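Local coordinates for phosphoribosylaminoimidazole carboxylase, ATPase subunit (Bacillus anthracis, PDB 3V4S), which probably catalyses the ATP-dependent carboxylation of aminoimidazole ribonucleotide with bicarbonate to N5-carboxyaminoimidazole ribonucleotide, a step of purine biosynthesis, at residues L152-G157 with N181-I186; F193-S198 with P230-E235; L322-E327 with D379-L384. All blocks are in the same frame, centred on the assembly; numbering follows the deposited sequence.

Contact 1: residues L152-G157 with N181-I186; sequences LKTTTG and NAAECI. With ATP (adenosine-5'-triphosphate), chain F.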
loop_
_atom_site.group_PDB
_atom_site.type_symbol
_atom_site.label_atom_id
_atom_site.label_comp_id
_atom_site.label_asym_id
_atom_site.label_seq_id
_atom_site.Cartn_x
_atom_site.Cartn_y
_atom_site.Cartn_z
ATOM N N LEU B 152 1.636 -1.222 -39.678
ATOM C CA LEU B 152 2.717 -2.209 -39.654
ATOM C C LEU B 152 3.426 -2.215 -38.288
ATOM O O LEU B 152 3.874 -1.173 -37.801
ATOM C CB LEU B 152 3.726 -1.879 -40.762
ATOM C CG LEU B 152 4.795 -2.923 -41.077
ATOM C CD1 LEU B 152 4.187 -4.198 -41.675
ATOM C CD2 LEU B 152 5.816 -2.308 -42.033
ATOM N N LYS B 153 3.551 -3.392 -37.691
ATOM C CA LYS B 153 4.129 -3.535 -36.347
ATOM C C LYS B 153 5.149 -4.660 -36.377
ATOM O O LYS B 153 4.851 -5.733 -36.902
ATOM C CB LYS B 153 3.037 -3.951 -35.334
ATOM C CG LYS B 153 1.797 -3.064 -35.248
ATOM C CD LYS B 153 0.877 -3.539 -34.118
ATOM C CE LYS B 153 -0.261 -2.539 -33.928
ATOM N NZ LYS B 153 -1.243 -2.968 -32.894
ATOM N N THR B 154 6.318 -4.447 -35.770
ATOM C CA THR B 154 7.281 -5.537 -35.568
ATOM C C THR B 154 6.662 -6.614 -34.703
ATOM O O THR B 154 5.958 -6.301 -33.734
ATOM C CB THR B 154 8.588 -5.054 -34.900
ATOM O OG1 THR B 154 8.311 -4.591 -33.566
ATOM C CG2 THR B 154 9.212 -3.938 -35.705
ATOM N N THR B 155 6.916 -7.879 -35.035
ATOM C CA THR B 155 6.313 -8.978 -34.268
ATOM C C THR B 155 6.907 -9.129 -32.861
ATOM O O THR B 155 6.240 -9.652 -31.962
ATOM C CB THR B 155 6.394 -10.330 -34.993
ATOM O OG1 THR B 155 7.748 -10.593 -35.364
ATOM C CG2 THR B 155 5.469 -10.348 -36.239
ATOM N N THR B 156 8.142 -8.675 -32.672
ATOM C CA THR B 156 8.771 -8.723 -31.353
ATOM C C THR B 156 9.421 -7.384 -30.966
ATOM O O THR B 156 9.676 -6.530 -31.827
ATOM C CB THR B 156 9.820 -9.856 -31.242
ATOM O OG1 THR B 156 10.852 -9.650 -32.217
ATOM C CG2 THR B 156 9.170 -11.249 -31.443
ATOM N N GLY B 157 9.663 -7.207 -29.662
ATOM C CA GLY B 157 10.440 -6.074 -29.147
ATOM C C GLY B 157 9.760 -4.717 -29.116
ATOM O O GLY B 157 10.346 -3.739 -28.639
ATOM N N ASN B 181 12.098 -4.085 -43.798
ATOM C CA ASN B 181 13.460 -4.609 -43.965
ATOM C C ASN B 181 14.170 -4.849 -42.643
ATOM O O ASN B 181 14.920 -5.823 -42.505
ATOM C CB ASN B 181 14.335 -3.681 -44.804
ATOM C CG ASN B 181 15.699 -4.298 -45.101
ATOM O OD1 ASN B 181 15.799 -5.277 -45.849
ATOM N ND2 ASN B 181 16.742 -3.768 -44.467
ATOM N N ALA B 182 13.942 -3.954 -41.679
ATOM C CA ALA B 182 14.621 -4.011 -40.385
ATOM C C ALA B 182 14.150 -5.168 -39.491
ATOM O O ALA B 182 14.938 -5.708 -38.701
ATOM C CB ALA B 182 14.494 -2.672 -39.667
ATOM N N ALA B 183 12.886 -5.576 -39.621
ATOM C CA ALA B 183 12.333 -6.608 -38.730
ATOM C C ALA B 183 11.116 -7.333 -39.300
ATOM O O ALA B 183 10.404 -6.786 -40.128
ATOM C CB ALA B 183 11.970 -5.994 -37.378
ATOM N N GLU B 184 10.890 -8.568 -38.852
ATOM C CA GLU B 184 9.633 -9.260 -39.117
ATOM C C GLU B 184 8.491 -8.445 -38.509
ATOM O O GLU B 184 8.611 -7.900 -37.396
ATOM C CB GLU B 184 9.653 -10.665 -38.537
ATOM C CG GLU B 184 8.406 -11.473 -38.841
ATOM C CD GLU B 184 8.407 -12.808 -38.135
ATOM O OE1 GLU B 184 8.238 -12.834 -36.901
ATOM O OE2 GLU B 184 8.568 -13.835 -38.819
ATOM N N CYS B 185 7.402 -8.340 -39.267
ATOM C CA CYS B 185 6.281 -7.492 -38.904
ATOM C C CYS B 185 4.975 -8.191 -39.220
ATOM O O CYS B 185 4.969 -9.200 -39.925
ATOM C CB CYS B 185 6.312 -6.217 -39.740
ATOM S SG CYS B 185 7.627 -5.025 -39.406
ATOM N N ILE B 186 3.878 -7.646 -38.694
ATOM C CA ILE B 186 2.560 -7.941 -39.211
ATOM C C ILE B 186 1.993 -6.625 -39.694
ATOM O O ILE B 186 2.232 -5.561 -39.085
ATOM C CB ILE B 186 1.575 -8.573 -38.173
ATOM C CG1 ILE B 186 1.538 -7.793 -36.846
ATOM C CG2 ILE B 186 1.894 -10.042 -37.921
ATOM C CD1 ILE B 186 0.345 -8.145 -35.964
HETATM P PG ATP F . 2.802 -0.900 -25.485
HETATM O O1G ATP F . 1.442 -1.011 -24.842
HETATM O O2G ATP F . 3.670 0.235 -24.984
HETATM O O3G ATP F . 3.525 -2.215 -25.582
HETATM P PB ATP F . 2.955 -1.171 -28.372
HETATM O O1B ATP F . 4.311 -0.617 -28.701
HETATM O O2B ATP F . 2.732 -2.650 -28.366
HETATM O O3B ATP F . 2.413 -0.458 -27.010
HETATM P PA ATP F . 0.379 -1.058 -29.634
HETATM O O1A ATP F . -0.215 -1.266 -28.258
HETATM O O2A ATP F . 0.208 -2.124 -30.686
HETATM O O3A ATP F . 1.939 -0.632 -29.508
HETATM O "O5'" ATP F . -0.197 0.314 -30.214
HETATM C "C5'" ATP F . 0.007 1.526 -29.491
HETATM C "C4'" ATP F . -1.203 2.396 -29.789
HETATM O "O4'" ATP F . -1.317 2.615 -31.209
HETATM C "C3'" ATP F . -2.515 1.728 -29.386
HETATM O "O3'" ATP F . -2.829 1.822 -27.985
HETATM C "C2'" ATP F . -3.501 2.409 -30.324
HETATM O "O2'" ATP F . -3.903 3.684 -29.813
HETATM C "C1'" ATP F . -2.693 2.606 -31.612
HETATM N N9 ATP F . -2.975 1.456 -32.512
HETATM C C8 ATP F . -2.257 0.312 -32.609
HETATM N N7 ATP F . -2.821 -0.539 -33.503
HETATM C C5 ATP F . -3.919 0.063 -34.011
HETATM C C6 ATP F . -4.972 -0.261 -35.005
HETATM N N6 ATP F . -4.977 -1.437 -35.679
HETATM N N1 ATP F . -5.939 0.665 -35.228
HETATM C C2 ATP F . -5.973 1.851 -34.586
HETATM N N3 ATP F . -5.054 2.203 -33.673
HETATM C C4 ATP F . -4.018 1.378 -33.350
HETATM O O HOH W 1 10.048 -8.322 -35.004
#

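Contact 2: residues F193-S198 with P230-E235; sequences FEKEVS and PARITE. With ATP (adenosine-5'-triphosphate), chain F.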
loop_
_atom_site.group_PDB
_atom_site.type_symbol
_atom_site.label_atom_id
_atom_site.label_comp_id
_atom_site.label_asym_id
_atom_site.label_seq_id
_atom_site.Cartn_x
_atom_site.Cartn_y
_atom_site.Cartn_z
ATOM N N PHE B 193 -11.739 2.768 -33.688
ATOM C CA PHE B 193 -12.394 2.660 -32.380
ATOM C C PHE B 193 -12.908 3.994 -31.815
ATOM O O PHE B 193 -12.433 5.070 -32.189
ATOM C CB PHE B 193 -11.450 1.991 -31.370
ATOM C CG PHE B 193 -10.142 2.721 -31.170
ATOM C CD1 PHE B 193 -8.975 2.265 -31.778
ATOM C CD2 PHE B 193 -10.072 3.865 -30.374
ATOM C CE1 PHE B 193 -7.768 2.922 -31.583
ATOM C CE2 PHE B 193 -8.873 4.532 -30.188
ATOM C CZ PHE B 193 -7.714 4.054 -30.792
ATOM N N GLU B 194 -13.874 3.918 -30.903
ATOM C CA GLU B 194 -14.368 5.116 -30.241
ATOM C C GLU B 194 -13.496 5.363 -29.006
ATOM O O GLU B 194 -13.135 6.500 -28.701
ATOM C CB GLU B 194 -15.837 4.933 -29.846
ATOM C CG GLU B 194 -16.710 6.148 -30.128
ATOM C CD GLU B 194 -18.015 6.161 -29.329
ATOM O OE1 GLU B 194 -18.674 5.099 -29.189
ATOM O OE2 GLU B 194 -18.391 7.250 -28.837
ATOM N N LYS B 195 -13.161 4.280 -28.308
ATOM C CA LYS B 195 -12.304 4.318 -27.117
ATOM C C LYS B 195 -11.423 3.071 -27.049
ATOM O O LYS B 195 -11.777 2.016 -27.592
ATOM C CB LYS B 195 -13.160 4.421 -25.843
ATOM C CG LYS B 195 -13.747 5.803 -25.601
ATOM C CD LYS B 195 -14.886 5.760 -24.596
ATOM C CE LYS B 195 -15.578 7.105 -24.497
ATOM N NZ LYS B 195 -14.611 8.187 -24.157
ATOM N N GLU B 196 -10.265 3.214 -26.401
ATOM C CA GLU B 196 -9.420 2.077 -26.029
ATOM C C GLU B 196 -9.701 1.733 -24.580
ATOM O O GLU B 196 -9.798 2.622 -23.738
ATOM C CB GLU B 196 -7.942 2.439 -26.114
ATOM C CG GLU B 196 -7.469 2.867 -27.479
ATOM C CD GLU B 196 -5.965 2.896 -27.540
ATOM O OE1 GLU B 196 -5.412 4.005 -27.684
ATOM O OE2 GLU B 196 -5.348 1.816 -27.417
ATOM N N VAL B 197 -9.813 0.448 -24.280
ATOM C CA VAL B 197 -10.025 0.045 -22.906
ATOM C C VAL B 197 -9.141 -1.134 -22.596
ATOM O O VAL B 197 -8.650 -1.799 -23.494
ATOM C CB VAL B 197 -11.505 -0.308 -22.598
ATOM C CG1 VAL B 197 -12.437 0.855 -22.918
ATOM C CG2 VAL B 197 -11.923 -1.600 -23.289
ATOM N N SER B 198 -8.935 -1.385 -21.307
ATOM C CA SER B 198 -8.215 -2.565 -20.879
ATOM C C SER B 198 -8.875 -3.181 -19.666
ATOM O O SER B 198 -9.611 -2.507 -18.903
ATOM C CB SER B 198 -6.750 -2.235 -20.587
ATOM O OG SER B 198 -6.635 -1.388 -19.458
ATOM N N PRO B 230 -14.375 4.485 -13.539
ATOM C CA PRO B 230 -14.853 3.550 -14.575
ATOM C C PRO B 230 -14.695 4.110 -15.984
ATOM O O PRO B 230 -14.829 5.319 -16.193
ATOM C CB PRO B 230 -16.353 3.376 -14.253
ATOM C CG PRO B 230 -16.562 3.997 -12.910
ATOM C CD PRO B 230 -15.499 5.058 -12.781
ATOM N N ALA B 231 -14.380 3.237 -16.933
ATOM C CA ALA B 231 -14.330 3.635 -18.347
ATOM C C ALA B 231 -15.679 4.251 -18.723
ATOM O O ALA B 231 -16.721 3.767 -18.272
ATOM C CB ALA B 231 -14.029 2.427 -19.227
ATOM N N ARG B 232 -15.656 5.323 -19.512
ATOM C CA ARG B 232 -16.890 6.008 -19.914
ATOM C C ARG B 232 -17.500 5.293 -21.114
ATOM O O ARG B 232 -17.401 5.745 -22.247
ATOM C CB ARG B 232 -16.624 7.482 -20.201
ATOM C CG ARG B 232 -16.144 8.235 -18.964
ATOM C CD ARG B 232 -15.596 9.600 -19.307
ATOM N NE ARG B 232 -14.471 9.520 -20.233
ATOM C CZ ARG B 232 -13.797 10.576 -20.673
ATOM N NH1 ARG B 232 -12.783 10.416 -21.509
ATOM N NH2 ARG B 232 -14.139 11.792 -20.280
ATOM N N ILE B 233 -18.095 4.144 -20.831
ATOM C CA ILE B 233 -18.651 3.244 -21.844
ATOM C C ILE B 233 -19.950 2.686 -21.290
ATOM O O ILE B 233 -20.254 2.867 -20.113
ATOM C CB ILE B 233 -17.680 2.077 -22.203
ATOM C CG1 ILE B 233 -17.386 1.191 -20.979
ATOM C CG2 ILE B 233 -16.394 2.612 -22.822
ATOM C CD1 ILE B 233 -16.566 -0.046 -21.298
ATOM N N THR B 234 -20.716 1.998 -22.127
ATOM C CA THR B 234 -21.989 1.442 -21.695
ATOM C C THR B 234 -21.749 0.261 -20.775
ATOM O O THR B 234 -20.727 -0.430 -20.892
ATOM C CB THR B 234 -22.810 0.938 -22.898
ATOM O OG1 THR B 234 -22.068 -0.087 -23.575
ATOM C CG2 THR B 234 -23.129 2.085 -23.861
ATOM N N GLU B 235 -22.699 0.025 -19.874
ATOM C CA GLU B 235 -22.728 -1.197 -19.073
ATOM C C GLU B 235 -22.571 -2.450 -19.949
ATOM O O GLU B 235 -21.902 -3.403 -19.555
ATOM C CB GLU B 235 -24.016 -1.255 -18.237
ATOM C CG GLU B 235 -24.217 -2.530 -17.425
ATOM C CD GLU B 235 -23.411 -2.578 -16.136
ATOM O OE1 GLU B 235 -24.003 -2.891 -15.079
ATOM O OE2 GLU B 235 -22.190 -2.317 -16.166
HETATM P PG ATP F . 2.802 -0.900 -25.485
HETATM O O1G ATP F . 1.442 -1.011 -24.842
HETATM O O2G ATP F . 3.670 0.235 -24.984
HETATM O O3G ATP F . 3.525 -2.215 -25.582
HETATM P PB ATP F . 2.955 -1.171 -28.372
HETATM O O1B ATP F . 4.311 -0.617 -28.701
HETATM O O2B ATP F . 2.732 -2.650 -28.366
HETATM O O3B ATP F . 2.413 -0.458 -27.010
HETATM P PA ATP F . 0.379 -1.058 -29.634
HETATM O O1A ATP F . -0.215 -1.266 -28.258
HETATM O O2A ATP F . 0.208 -2.124 -30.686
HETATM O O3A ATP F . 1.939 -0.632 -29.508
HETATM O "O5'" ATP F . -0.197 0.314 -30.214
HETATM C "C5'" ATP F . 0.007 1.526 -29.491
HETATM C "C4'" ATP F . -1.203 2.396 -29.789
HETATM O "O4'" ATP F . -1.317 2.615 -31.209
HETATM C "C3'" ATP F . -2.515 1.728 -29.386
HETATM O "O3'" ATP F . -2.829 1.822 -27.985
HETATM C "C2'" ATP F . -3.501 2.409 -30.324
HETATM O "O2'" ATP F . -3.903 3.684 -29.813
HETATM C "C1'" ATP F . -2.693 2.606 -31.612
HETATM N N9 ATP F . -2.975 1.456 -32.512
HETATM C C8 ATP F . -2.257 0.312 -32.609
HETATM N N7 ATP F . -2.821 -0.539 -33.503
HETATM C C5 ATP F . -3.919 0.063 -34.011
HETATM C C6 ATP F . -4.972 -0.261 -35.005
HETATM N N6 ATP F . -4.977 -1.437 -35.679
HETATM N N1 ATP F . -5.939 0.665 -35.228
HETATM C C2 ATP F . -5.973 1.851 -34.586
HETATM N N3 ATP F . -5.054 2.203 -33.673
HETATM C C4 ATP F . -4.018 1.378 -33.350
#

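Contact 3: residues L322-E327 with D379-L384; sequences LGEHIE and DHQEQL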
loop_
_atom_site.group_PDB
_atom_site.type_symbol
_atom_site.label_atom_id
_atom_site.label_comp_id
_atom_site.label_asym_id
_atom_site.label_seq_id
_atom_site.Cartn_x
_atom_site.Cartn_y
_atom_site.Cartn_z
ATOM N N LEU B 322 6.294 10.816 -16.874
ATOM C CA LEU B 322 7.492 10.475 -17.655
ATOM C C LEU B 322 8.655 11.376 -17.234
ATOM O O LEU B 322 8.453 12.342 -16.497
ATOM C CB LEU B 322 7.219 10.611 -19.164
ATOM C CG LEU B 322 5.938 9.964 -19.723
ATOM C CD1 LEU B 322 5.815 10.220 -21.223
ATOM C CD2 LEU B 322 5.872 8.458 -19.439
ATOM N N GLY B 323 9.865 11.075 -17.718
ATOM C CA GLY B 323 11.037 11.928 -17.451
ATOM C C GLY B 323 10.742 13.403 -17.691
ATOM O O GLY B 323 11.125 14.247 -16.888
ATOM N N GLU B 324 10.033 13.697 -18.782
ATOM C CA GLU B 324 9.682 15.074 -19.162
ATOM C C GLU B 324 8.737 15.760 -18.169
ATOM O O GLU B 324 8.512 16.968 -18.265
ATOM C CB GLU B 324 9.034 15.097 -20.560
ATOM C CG GLU B 324 7.739 14.294 -20.661
ATOM C CD GLU B 324 6.947 14.552 -21.944
ATOM O OE1 GLU B 324 6.821 13.632 -22.776
ATOM O OE2 GLU B 324 6.429 15.671 -22.123
ATOM N N HIS B 325 8.166 14.993 -17.241
ATOM C CA HIS B 325 7.165 15.529 -16.307
ATOM C C HIS B 325 7.696 15.698 -14.915
ATOM O O HIS B 325 7.107 16.423 -14.122
ATOM C CB HIS B 325 5.928 14.626 -16.255
ATOM C CG HIS B 325 5.226 14.470 -17.584
ATOM N ND1 HIS B 325 5.041 13.264 -18.176
ATOM C CD2 HIS B 325 4.660 15.415 -18.434
ATOM C CE1 HIS B 325 4.399 13.432 -19.345
ATOM N NE2 HIS B 325 4.157 14.749 -19.502
ATOM N N ILE B 326 8.802 15.020 -14.608
ATOM C CA ILE B 326 9.262 14.870 -13.226
ATOM C C ILE B 326 9.579 16.213 -12.547
ATOM O O ILE B 326 9.228 16.430 -11.384
ATOM C CB ILE B 326 10.425 13.838 -13.124
ATOM C CG1 ILE B 326 10.647 13.389 -11.680
ATOM C CG2 ILE B 326 11.725 14.375 -13.697
ATOM C CD1 ILE B 326 9.631 12.386 -11.209
ATOM N N GLU B 327 10.232 17.111 -13.283
ATOM C CA GLU B 327 10.515 18.459 -12.786
ATOM C C GLU B 327 9.200 19.142 -12.423
ATOM O O GLU B 327 9.058 19.664 -11.327
ATOM C CB GLU B 327 11.299 19.277 -13.825
ATOM C CG GLU B 327 11.906 20.575 -13.301
ATOM C CD GLU B 327 12.482 21.457 -14.413
ATOM O OE1 GLU B 327 13.033 20.923 -15.405
ATOM O OE2 GLU B 327 12.392 22.700 -14.297
ATOM N N ASP B 379 0.862 19.564 -20.036
ATOM C CA ASP B 379 0.503 20.469 -21.149
ATOM C C ASP B 379 0.910 19.912 -22.516
ATOM O O ASP B 379 0.172 20.066 -23.487
ATOM C CB ASP B 379 1.106 21.869 -20.962
ATOM C CG ASP B 379 0.299 22.746 -20.000
ATOM O OD1 ASP B 379 -0.821 22.372 -19.591
ATOM O OD2 ASP B 379 0.795 23.830 -19.641
ATOM N N HIS B 380 2.071 19.262 -22.581
ATOM C CA HIS B 380 2.556 18.620 -23.809
ATOM C C HIS B 380 1.562 17.602 -24.307
ATOM O O HIS B 380 1.210 17.606 -25.484
ATOM C CB HIS B 380 3.943 18.006 -23.557
ATOM C CG HIS B 380 4.571 17.321 -24.757
ATOM N ND1 HIS B 380 5.419 16.276 -24.627
ATOM C CD2 HIS B 380 4.467 17.570 -26.128
ATOM C CE1 HIS B 380 5.836 15.870 -25.847
ATOM N NE2 HIS B 380 5.253 16.657 -26.767
ATOM N N GLN B 381 1.080 16.737 -23.414
ATOM C CA GLN B 381 0.078 15.726 -23.774
ATOM C C GLN B 381 -1.276 16.335 -24.150
ATOM O O GLN B 381 -1.921 15.876 -25.099
ATOM C CB GLN B 381 -0.109 14.690 -22.655
ATOM C CG GLN B 381 0.961 13.604 -22.592
ATOM C CD GLN B 381 2.333 14.144 -22.249
ATOM O OE1 GLN B 381 2.464 15.132 -21.525
ATOM N NE2 GLN B 381 3.370 13.493 -22.766
ATOM N N GLU B 382 -1.701 17.356 -23.408
ATOM C CA GLU B 382 -2.991 18.010 -23.678
ATOM C C GLU B 382 -2.966 18.791 -24.997
ATOM O O GLU B 382 -3.962 18.816 -25.716
ATOM C CB GLU B 382 -3.457 18.905 -22.516
ATOM C CG GLU B 382 -3.512 18.240 -21.132
ATOM C CD GLU B 382 -4.495 17.069 -21.006
ATOM O OE1 GLU B 382 -4.286 16.210 -20.099
ATOM O OE2 GLU B 382 -5.475 17.005 -21.794
ATOM N N GLN B 383 -1.824 19.401 -25.315
ATOM C CA GLN B 383 -1.633 20.085 -26.599
ATOM C C GLN B 383 -1.636 19.128 -27.781
ATOM O O GLN B 383 -2.184 19.453 -28.837
ATOM C CB GLN B 383 -0.345 20.902 -26.607
ATOM C CG GLN B 383 -0.489 22.262 -25.942
ATOM C CD GLN B 383 0.834 22.982 -25.789
ATOM O OE1 GLN B 383 1.710 22.547 -25.039
ATOM N NE2 GLN B 383 0.983 24.099 -26.495
ATOM N N LEU B 384 -1.035 17.952 -27.611
ATOM C CA LEU B 384 -1.033 16.946 -28.677
ATOM C C LEU B 384 -2.421 16.355 -28.924
ATOM O O LEU B 384 -2.744 15.986 -30.048
ATOM C CB LEU B 384 -0.008 15.839 -28.417
ATOM C CG LEU B 384 1.457 16.157 -28.728
ATOM C CD1 LEU B 384 2.389 15.157 -28.061
ATOM C CD2 LEU B 384 1.724 16.224 -30.228
#

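Contact 1: residues L152-G157 with N181-I186
Two first torsions set up the meeting of Thr155 with Glu184: the threonine places OG1 between its backbone N and carbonyl carbon (chi1 53°), while the glutamate swings CG anti to its own N (chi1 -177°) and runs on extended to the carboxylate. The two side chains cross obliquely, and Thr155 OG1 donates to Glu184 OE1 over 2.8 Å, meeting the anti lone pair, the one turned from OE2. The other oxygen, OE2, is held by Gln134, so each carboxylate oxygen has its own donor. Behind this pair the backbone carries on the contact, with Thr155 N giving its hydrogen to Glu184 O at 2.9 Å. A water also donates to that carbonyl and accepts from Thr156 N, bridging the turn beyond the strand.

Further along, Lys153 and Ile186 form an antiparallel hydrogen-bonded pair, Lys153 N to Ile186 O at 2.9 Å and Ile186 N to Lys153 O at 2.8 Å. The neighbouring Thr154 and Cys185 form a non-hydrogen-bonded pair, their CA atoms 4.0 Å apart. Leu152 lays CD1 against Cys185 CB at 3.5 Å, and Leu179 of helix 173-182 packs on both residues. Thr155 CG2 meets Ile186 CG2 on the side near helix 113-123.

The extended Lys153 chain leads out of the pairing to the nucleotide, where NZ donates to both O2A of the alpha-phosphate (2.8 Å) and N7 of the adenine (3.0 Å). Its salt bridge with Glu188, from the strand that Ile186 belongs to, should help to keep the ammonium between phosphate and base. A lysine projecting from an antiparallel strand to link the alpha-phosphate with the adenine is characteristic of the nucleotide site of the ATP-grasp fold.

Contact 2: residues F193-S198 with P230-E235
Within the ATP-grasp part of the larger antiparallel sheet, strand 195-203 turns Glu196 to ATP and Lys195 and Val197 to the loop between strand 223-229 and helix 235-251. On the loop side, Lys195 reaches across with its aliphatic chain: CE lies 3.2 Å from Arg232 O, and CD rests 3.9 Å from Ile233 CG2. The lysine bends at its last torsion (chi4 -56°), which turns NZ toward the Arg232 guanidinium instead of continuing the line of the chain. The two long side chains cross at about a right angle, with Lys195 NZ 3.9 Å from Arg232 NH1, approaching the guanidinium obliquely. Both make salt bridges with Glu216 OE2, so one carboxylate gathers both cations and probably balances much of their charge.

Deeper in, Val197 supplies the apolar floor, its CG1 at 4.3 Å from Ala231 CB and equally far from Ile233 CG2, while Val214 touches both Val197 and Ala231. Arg232 is the centre of an inverse gamma turn, closed by a weak bond from Ile233 N to Ala231 O. Thr234 then serves as N-cap of helix 235-251, its OG1 bonded to Leu237 N.

From the nucleotide side of the strand, Glu196 receives both ribose hydroxyls, O2' on OE1 and O3' on OE2, each at 2.6 Å. His219 also bonds OE1 and so braces the carboxylate. Phe193 brings its ring edge to the adenine at N3. Paired acceptance of the ribose diol by one strand-borne glutamate is characteristic of the ATP-grasp nucleotide pocket.

Contact 3: residues L322-E327 with D379-L384
His325 and Gln381 meet in the tightly held, buried half of this contact, whereas Glu324 and His380 meet toward the exposed side. In the inner half the two side chains approach from opposite directions, and His325 NE2 donates to Gln381 OE1 over 2.7 Å. The acceptor lies close to the plane of the imidazole, but the ring nitrogen sits well above the amide carbonyl plane, ring and amide being turned 66° against each other. The rotation of the ring is fixed from both ends: ND1 accepts the backbone N of Leu322 at 3.0 Å, almost in the ring plane. The CG of Glu324 covers one ring face, 3.6 Å above its centre, and Trp378 also meets the ring. With ND1 accepting and NE2 donating, the neutral NE2-protonated form is probably preferred.

Outward, Glu324 runs extended from its helix and crosses His380 at about a right angle. His380 sets CG anti to its backbone N (chi1 -179°), which carries the ring out to the carboxylate. Its ND1 donates to the syn lone pair of Glu324 OE2 at 2.8 Å, near the imidazole plane. The other carboxylate oxygen, OE1, takes a weak bond from Gln381 NE2, at 3.5 Å, so the glutamine amide spans both halves without gripping them equally.

The backbones stay well apart, the segment axes passing 11.6 Å from each other at 125°. Such spacing leaves the joining to long polar side chains, with little interlocking of apolar ones. Here they link the start of helix 323-331, at the end of strand 316-322, to the closing helix 379-384 in the C-terminal part of the PurK fold.

Overall arrangement
Read from the N terminus, the three contacts come in series; none nests in or crosses another. Contact 1 closes the short loop that leaves strand 150-154, passes through strand 164-167 and helix 173-182, and returns as strand 185-189 in the smaller antiparallel sheet. The next strand, 195-203, opens contact 2, whose connection runs through two more strands of the larger sheet and comes back in the loop ahead of helix 235-251. Their nearest atoms are about 8 Å apart, and ATP, touched by both, bridges the two sheets. Contact 3 closes the longest loop, tying helix 323-331 to the last helix, with its centre about 24 Å from that of contact 2. Strand 316-322, leading into it, belongs to the same larger sheet.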